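Local coordinates for isoaspartyl dipeptidase (Fervidobacterium islandicum, PDB 7CDH), which probably hydrolyses isoaspartyl (beta-aspartyl) dipeptides as a zinc-dependent M38 metallopeptidase of the amidohydrolase family, consistent with a role in protein repair, at residues I203-L206 / F207-I210. Sequence-based numbering, arbitrary orientation.
Sequences IEYL and FDII
The first two turns of helix 204-212 are joined by i to i+4 backbone hydrogen bonds: D208 N lies 2.9 Å from E204 O and I209 N also 2.9 Å from Y205 O, whereas F207 N to I203 O and I210 N to L206 O are weak. I203 occupies the N-cap position, and the end of its side chain meets the ring of F207, one turn on. With CG1 between the backbone N and the carbonyl carbon (chi1 60°), its CD1 comes to 3.9 Å from F207 CE2, an apolar contact in which the two side chains cross obliquely. On another side of the helix, D208 bends back over the preceding turn and brings OD2 to 3.9 Å from Y205 CD1, at the edge of the ring and in its plane, the carboxylate turned 50° from the ring. Any attraction to this C-H rim is probably weak; the hydroxyl of Y205 is hydrogen-bonded to the carbonyl of P167. E204 OE2 stays 5.3 Å from D208 OD2, so the two like charges, if both are ionised, probably repel mildly. An alanine in place of D208 would lose the carboxylate and is likely to leave the CD1 edge of Y205 without its polar neighbour. I203 and L206 pack on P222 and F238, while Y205 and I209 meet I172 of helix 169-186. The arrangement is the N-terminal part of the helix in a beta-alpha-beta crossover, between strands 191-196 and 220-223 of the amidohydrolase TIM barrel.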
loop_
_atom_site.group_PDB
_atom_site.type_symbol
_atom_site.label_atom_id
_atom_site.label_comp_id
_atom_site.label_asym_id
_atom_site.label_seq_id
_atom_site.Cartn_x
_atom_site.Cartn_y
_atom_site.Cartn_z
ATOM N N ILE A 203 -2.355 16.013 33.464
ATOM C CA ILE A 203 -3.574 15.475 32.814
ATOM C C ILE A 203 -4.497 16.595 32.298
ATOM O O ILE A 203 -5.708 16.339 32.174
ATOM C CB ILE A 203 -4.312 14.489 33.732
ATOM C CG1 ILE A 203 -4.778 15.099 35.058
ATOM C CG2 ILE A 203 -3.469 13.229 33.936
ATOM C CD1 ILE A 203 -5.786 14.213 35.827
ATOM N N GLU A 204 -3.949 17.734 31.875
ATOM C CA GLU A 204 -4.654 18.787 31.080
ATOM C C GLU A 204 -5.577 18.160 30.006
ATOM O O GLU A 204 -6.788 18.437 29.969
ATOM C CB GLU A 204 -3.598 19.662 30.412
ATOM C CG GLU A 204 -3.915 21.135 30.305
ATOM C CD GLU A 204 -2.629 21.949 30.120
ATOM O OE1 GLU A 204 -2.081 22.475 31.151
ATOM O OE2 GLU A 204 -2.136 22.009 28.959
ATOM N N TYR A 205 -5.037 17.351 29.105
ATOM C CA TYR A 205 -5.801 16.776 27.972
ATOM C C TYR A 205 -7.034 16.027 28.473
ATOM O O TYR A 205 -8.037 16.031 27.742
ATOM C CB TYR A 205 -4.920 15.807 27.188
ATOM C CG TYR A 205 -3.911 16.441 26.272
ATOM C CD1 TYR A 205 -3.967 17.779 25.911
ATOM C CD2 TYR A 205 -2.932 15.656 25.705
ATOM C CE1 TYR A 205 -3.053 18.327 25.024
ATOM C CE2 TYR A 205 -2.012 16.184 24.819
ATOM C CZ TYR A 205 -2.073 17.519 24.472
ATOM O OH TYR A 205 -1.150 17.981 23.590
ATOM N N LEU A 206 -6.961 15.376 29.639
ATOM C CA LEU A 206 -8.094 14.559 30.160
ATOM C C LEU A 206 -9.259 15.491 30.527
ATOM O O LEU A 206 -10.425 15.170 30.164
ATOM C CB LEU A 206 -7.645 13.664 31.318
ATOM C CG LEU A 206 -7.015 12.332 30.902
ATOM C CD1 LEU A 206 -5.725 12.531 30.138
ATOM C CD2 LEU A 206 -6.738 11.457 32.110
ATOM N N PHE A 207 -8.949 16.626 31.144
ATOM C CA PHE A 207 -9.925 17.686 31.488
ATOM C C PHE A 207 -10.459 18.295 30.192
ATOM O O PHE A 207 -11.703 18.524 30.125
ATOM C CB PHE A 207 -9.301 18.715 32.435
ATOM C CG PHE A 207 -9.136 18.203 33.846
ATOM C CD1 PHE A 207 -10.238 17.842 34.599
ATOM C CD2 PHE A 207 -7.886 18.081 34.425
ATOM C CE1 PHE A 207 -10.090 17.367 35.892
ATOM C CE2 PHE A 207 -7.743 17.618 35.721
ATOM C CZ PHE A 207 -8.844 17.238 36.443
ATOM N N ASP A 208 -9.587 18.500 29.191
ATOM C CA ASP A 208 -9.976 19.071 27.872
ATOM C C ASP A 208 -10.991 18.148 27.182
ATOM O O ASP A 208 -12.017 18.645 26.682
ATOM C CB ASP A 208 -8.783 19.309 26.950
ATOM C CG ASP A 208 -7.835 20.420 27.376
ATOM O OD1 ASP A 208 -8.234 21.270 28.221
ATOM O OD2 ASP A 208 -6.684 20.407 26.869
ATOM N N ILE A 209 -10.785 16.840 27.234
ATOM C CA ILE A 209 -11.725 15.877 26.592
ATOM C C ILE A 209 -13.122 16.002 27.234
ATOM O O ILE A 209 -14.121 16.060 26.488
ATOM C CB ILE A 209 -11.158 14.445 26.669
ATOM C CG1 ILE A 209 -9.856 14.308 25.876
ATOM C CG2 ILE A 209 -12.202 13.459 26.212
ATOM C CD1 ILE A 209 -9.015 13.124 26.288
ATOM N N ILE A 210 -13.232 15.956 28.560
ATOM C CA ILE A 210 -14.563 15.907 29.230
ATOM C C ILE A 210 -15.247 17.288 29.185
ATOM O O ILE A 210 -16.487 17.325 29.100
ATOM C CB ILE A 210 -14.443 15.379 30.661
ATOM C CG1 ILE A 210 -13.607 16.312 31.547
ATOM C CG2 ILE A 210 -13.920 13.949 30.632
ATOM C CD1 ILE A 210 -13.698 15.977 33.015
#